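Local coordinates for protein separin (Saccharomyces cerevisiae, PDB 5U1T) that cleaves the cohesin subunit MCD1/SCC1 as a caspase-like cysteine protease at the onset of anaphase, so that chromosomes can segregate, and is held inactive by securin before then, at residues 1300-1303 and 1304-1308; 1329-1332 and 1333-1336. One frame throughout, in Å; residues are numbered along the deposited sequence.

Contacts 1 and 2 are the N-terminal starts of two successive helices, 1303-1320 and 1332-1347, and their centres lie 15 Å apart. They meet directly: Leu1304 CD1 of contact 1 packs against His1336 NE2 of contact 2 at 3.4 Å, and Met1307 CE lies 3.7 Å from His1336 CA. The two starts differ in how the aspartate before the helix is used. In contact 1 Asp1302 makes no capping bond and faces a lysine; in contact 2 Asp1331 caps the helix through a weak bond from Met1334 N. Both belong to the peptidase C50 region, their centres about 69 and 76 Å from the centre of the chain, and lie away from Cys1497, probably the catalytic cysteine.

Contact 1 (1300-1303 and 1304-1308); sequences EIDF and LSKME
Lys1306 reaches back from the first turn of helix 1303-1320 to two acids that precede it. Its chain, extended beyond CG, brings Lys1306 NZ to 2.7 Å from Glu1300 OE1, a salt bridge that uses the syn lone pair of the carboxylate and in which the two side chains cross at about a right angle. Asp1302 OD1 makes a long salt bridge, 3.8 Å from Lys1306 NZ; this carboxylate lies closer to the methylene next door, with OD1 3.3 Å from Lys1306 CE. A weak hydrogen bond to Gln1242 adds a further partner for NZ.

Backbone bonds wind the first turn. Met1307 N donates to Phe1303 O at 3.0 Å, whereas Lys1306 N reaches Asp1302 O only weakly, at 3.3 Å.

The apolar contact is Met-aromatic. With CG of Phe1303 anti to the backbone N (chi1 163°), the ring crosses Met1307 obliquely, Met1307 SD lying 3.8 Å from Phe1303 CZ; Leu1304 CG comes to 4.0 Å from Phe1303 CD2. Leu1296 touches both Phe1303 and Met1307.

Together these form a helix N-terminus entered through a type I beta turn, Glu1300 to Phe1303; Asp1302 holds the N-cap position without a side-chain capping bond, joining instead a three-residue salt-bridge network.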
loop_
_atom_site.group_PDB
_atom_site.type_symbol
_atom_site.label_atom_id
_atom_site.label_comp_id
_atom_site.label_asym_id
_atom_site.label_seq_id
_atom_site.Cartn_x
_atom_site.Cartn_y
_atom_site.Cartn_z
ATOM N N GLU A 1300 -63.772 34.172 4.666
ATOM C CA GLU A 1300 -63.399 32.768 4.472
ATOM C C GLU A 1300 -64.211 31.790 5.330
ATOM O O GLU A 1300 -64.601 32.095 6.459
ATOM C CB GLU A 1300 -61.916 32.570 4.781
ATOM C CG GLU A 1300 -60.974 32.706 3.606
ATOM C CD GLU A 1300 -59.609 32.095 3.930
ATOM O OE1 GLU A 1300 -59.427 31.686 5.116
ATOM O OE2 GLU A 1300 -58.734 32.000 3.014
ATOM N N ILE A 1301 -64.422 30.596 4.790
ATOM C CA ILE A 1301 -65.251 29.576 5.417
ATOM C C ILE A 1301 -64.651 29.008 6.717
ATOM O O ILE A 1301 -65.385 28.704 7.656
ATOM C CB ILE A 1301 -65.513 28.411 4.417
ATOM C CG1 ILE A 1301 -66.602 27.461 4.935
ATOM C CG2 ILE A 1301 -64.223 27.674 4.083
ATOM C CD1 ILE A 1301 -66.662 26.137 4.181
ATOM N N ASP A 1302 -63.329 28.865 6.775
ATOM C CA ASP A 1302 -62.676 28.302 7.956
ATOM C C ASP A 1302 -61.991 29.398 8.777
ATOM O O ASP A 1302 -60.957 29.157 9.422
ATOM C CB ASP A 1302 -61.664 27.237 7.545
ATOM C CG ASP A 1302 -60.701 27.746 6.496
ATOM O OD1 ASP A 1302 -60.796 28.963 6.163
ATOM O OD2 ASP A 1302 -59.854 26.949 6.009
ATOM N N PHE A 1303 -62.583 30.591 8.750
ATOM C CA PHE A 1303 -62.070 31.740 9.479
ATOM C C PHE A 1303 -61.913 31.495 10.983
ATOM O O PHE A 1303 -60.952 31.960 11.583
ATOM C CB PHE A 1303 -62.980 32.948 9.248
ATOM C CG PHE A 1303 -62.788 34.047 10.245
ATOM C CD1 PHE A 1303 -61.707 34.902 10.154
ATOM C CD2 PHE A 1303 -63.680 34.217 11.281
ATOM C CE1 PHE A 1303 -61.529 35.920 11.070
ATOM C CE2 PHE A 1303 -63.501 35.219 12.196
ATOM C CZ PHE A 1303 -62.420 36.073 12.089
ATOM N N LEU A 1304 -62.846 30.771 11.593
ATOM C CA LEU A 1304 -62.837 30.641 13.048
ATOM C C LEU A 1304 -61.814 29.641 13.538
ATOM O O LEU A 1304 -61.288 29.783 14.637
ATOM C CB LEU A 1304 -64.219 30.262 13.575
ATOM C CG LEU A 1304 -64.959 31.544 13.924
ATOM C CD1 LEU A 1304 -66.362 31.291 14.466
ATOM C CD2 LEU A 1304 -64.104 32.331 14.915
ATOM N N SER A 1305 -61.544 28.627 12.730
ATOM C CA SER A 1305 -60.476 27.682 13.041
ATOM C C SER A 1305 -59.155 28.398 13.046
ATOM O O SER A 1305 -58.326 28.178 13.913
ATOM C CB SER A 1305 -60.435 26.543 12.032
ATOM O OG SER A 1305 -61.722 25.974 11.903
ATOM N N LYS A 1306 -58.972 29.269 12.070
ATOM C CA LYS A 1306 -57.709 29.946 11.927
ATOM C C LYS A 1306 -57.534 30.902 13.078
ATOM O O LYS A 1306 -56.448 30.990 13.643
ATOM C CB LYS A 1306 -57.634 30.663 10.589
ATOM C CG LYS A 1306 -57.682 29.711 9.419
ATOM C CD LYS A 1306 -57.306 30.404 8.132
ATOM C CE LYS A 1306 -57.649 29.541 6.946
ATOM N NZ LYS A 1306 -57.228 30.200 5.703
ATOM N N MET A 1307 -58.612 31.586 13.452
ATOM C CA MET A 1307 -58.562 32.530 14.564
ATOM C C MET A 1307 -58.327 31.809 15.885
ATOM O O MET A 1307 -57.467 32.208 16.659
ATOM C CB MET A 1307 -59.842 33.368 14.652
ATOM C CG MET A 1307 -59.607 34.648 15.439
ATOM S SD MET A 1307 -61.033 35.720 15.645
ATOM C CE MET A 1307 -62.039 34.686 16.714
ATOM N N GLU A 1308 -59.099 30.757 16.134
ATOM C CA GLU A 1308 -58.905 29.900 17.294
ATOM C C GLU A 1308 -57.433 29.482 17.444
ATOM O O GLU A 1308 -56.857 29.580 18.524
ATOM C CB GLU A 1308 -59.798 28.665 17.182
ATOM C CG GLU A 1308 -59.957 27.902 18.471
ATOM C CD GLU A 1308 -60.822 26.659 18.322
ATOM O OE1 GLU A 1308 -60.586 25.884 17.375
ATOM O OE2 GLU A 1308 -61.738 26.453 19.154
#

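Contact 2 (1329-1332 and 1333-1336)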
loop_
_atom_site.group_PDB
_atom_site.type_symbol
_atom_site.label_atom_id
_atom_site.label_comp_id
_atom_site.label_asym_id
_atom_site.label_seq_id
_atom_site.Cartn_x
_atom_site.Cartn_y
_atom_site.Cartn_z
ATOM N N GLU A 1329 -61.785 29.036 32.186
ATOM C CA GLU A 1329 -62.324 30.312 32.600
ATOM C C GLU A 1329 -61.903 31.447 31.694
ATOM O O GLU A 1329 -61.987 32.600 32.083
ATOM C CB GLU A 1329 -61.914 30.632 34.045
ATOM C CG GLU A 1329 -60.697 29.905 34.565
ATOM C CD GLU A 1329 -60.303 30.357 35.959
ATOM O OE1 GLU A 1329 -60.786 31.427 36.405
ATOM O OE2 GLU A 1329 -59.513 29.644 36.624
ATOM N N ILE A 1330 -61.435 31.136 30.492
ATOM C CA ILE A 1330 -61.290 32.173 29.489
ATOM C C ILE A 1330 -62.663 32.358 28.856
ATOM O O ILE A 1330 -63.369 31.378 28.612
ATOM C CB ILE A 1330 -60.245 31.808 28.414
ATOM C CG1 ILE A 1330 -58.851 31.661 29.043
ATOM C CG2 ILE A 1330 -60.252 32.834 27.271
ATOM C CD1 ILE A 1330 -57.864 30.910 28.180
ATOM N N ASP A 1331 -63.059 33.598 28.609
ATOM C CA ASP A 1331 -64.312 33.816 27.906
ATOM C C ASP A 1331 -64.097 33.777 26.400
ATOM O O ASP A 1331 -63.939 34.816 25.765
ATOM C CB ASP A 1331 -64.944 35.147 28.309
ATOM C CG ASP A 1331 -66.398 35.245 27.889
ATOM O OD1 ASP A 1331 -66.872 34.347 27.154
ATOM O OD2 ASP A 1331 -67.064 36.226 28.290
ATOM N N PHE A 1332 -64.104 32.573 25.835
ATOM C CA PHE A 1332 -63.873 32.390 24.403
ATOM C C PHE A 1332 -64.985 33.014 23.577
ATOM O O PHE A 1332 -64.725 33.517 22.492
ATOM C CB PHE A 1332 -63.726 30.905 24.057
ATOM C CG PHE A 1332 -62.401 30.326 24.453
ATOM C CD1 PHE A 1332 -61.293 30.511 23.658
ATOM C CD2 PHE A 1332 -62.263 29.617 25.633
ATOM C CE1 PHE A 1332 -60.073 29.996 24.022
ATOM C CE2 PHE A 1332 -61.047 29.092 26.000
ATOM C CZ PHE A 1332 -59.945 29.282 25.188
ATOM N N SER A 1333 -66.212 32.995 24.102
ATOM C CA SER A 1333 -67.352 33.568 23.392
ATOM C C SER A 1333 -67.065 35.027 23.101
ATOM O O SER A 1333 -67.211 35.498 21.965
ATOM C CB SER A 1333 -68.625 33.425 24.205
ATOM O OG SER A 1333 -68.510 32.303 25.064
ATOM N N MET A 1334 -66.600 35.724 24.126
ATOM C CA MET A 1334 -66.291 37.139 24.018
ATOM C C MET A 1334 -65.022 37.393 23.181
ATOM O O MET A 1334 -64.979 38.346 22.400
ATOM C CB MET A 1334 -66.163 37.729 25.422
ATOM C CG MET A 1334 -66.622 39.153 25.577
ATOM S SD MET A 1334 -68.338 39.448 25.071
ATOM C CE MET A 1334 -69.143 38.022 25.827
ATOM N N LEU A 1335 -63.998 36.548 23.329
ATOM C CA LEU A 1335 -62.819 36.662 22.469
ATOM C C LEU A 1335 -63.256 36.620 21.022
ATOM O O LEU A 1335 -62.914 37.487 20.228
ATOM C CB LEU A 1335 -61.809 35.537 22.715
ATOM C CG LEU A 1335 -60.936 35.535 23.969
ATOM C CD1 LEU A 1335 -59.896 34.436 23.887
ATOM C CD2 LEU A 1335 -60.288 36.892 24.189
ATOM N N HIS A 1336 -64.023 35.587 20.704
ATOM C CA HIS A 1336 -64.551 35.332 19.374
ATOM C C HIS A 1336 -65.263 36.554 18.812
ATOM O O HIS A 1336 -64.879 37.069 17.749
ATOM C CB HIS A 1336 -65.493 34.117 19.442
ATOM C CG HIS A 1336 -66.381 33.933 18.249
ATOM N ND1 HIS A 1336 -67.540 33.187 18.307
ATOM C CD2 HIS A 1336 -66.282 34.374 16.968
ATOM C CE1 HIS A 1336 -68.124 33.190 17.121
ATOM N NE2 HIS A 1336 -67.387 33.908 16.292
#
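Asp1331 OD1 receives two weak hydrogen bonds from the turn that follows it. Met1334 N lies 3.3 Å from Asp1331 OD1, the weak capping bond of the helix, and Ser1333 OG donates to the same OD1 from 3.4 Å, also weakly. The aspartate CG stands anti to its own backbone N (chi1 -165°), which swings the carboxylate forward over the start of the helix, where the positive end of the helix dipole would probably favour its negative charge. The other oxygen, Asp1331 OD2, rests against carbon: Met1334 CB is 3.4 Å away, and the methionine chain, bent at chi2 and chi3, also turns its CE toward this oxygen.

The backbone carbonyls at the helix start are satisfied in step. Asp1331 O accepts from Leu1335 N at 3.0 Å, with the donor in the carbonyl plane and an N-H...O angle of 164°. Phe1332 O accepts from His1336 N at 2.8 Å, here with the donor tilted 24° from that plane. Just before the helix, Phe1332 N returns a weak bond to Ile1330 O, closing an inverse gamma turn centred on Asp1331. Beyond the segments, Asp1331 has a backbone hydrogen bond with Asn1269, and His1336 NE2 a weak one with Glu1340.

The apolar side chains pack on another side of the turn. Ile1330 CG2 sits over the centre of one face of the Phe1332 ring and also touches Leu1335 CD1 at 3.8 Å. Leu1335 continues onto Ile1265 and Ile1311, so this cluster joins the start of helix 1332-1347 to helices 1252-1269 and 1303-1320.

The whole is an aspartate N-cap: an inverse gamma turn leads the chain into the helix, and its central residue caps the first turn through a weak bond from Met1334 N.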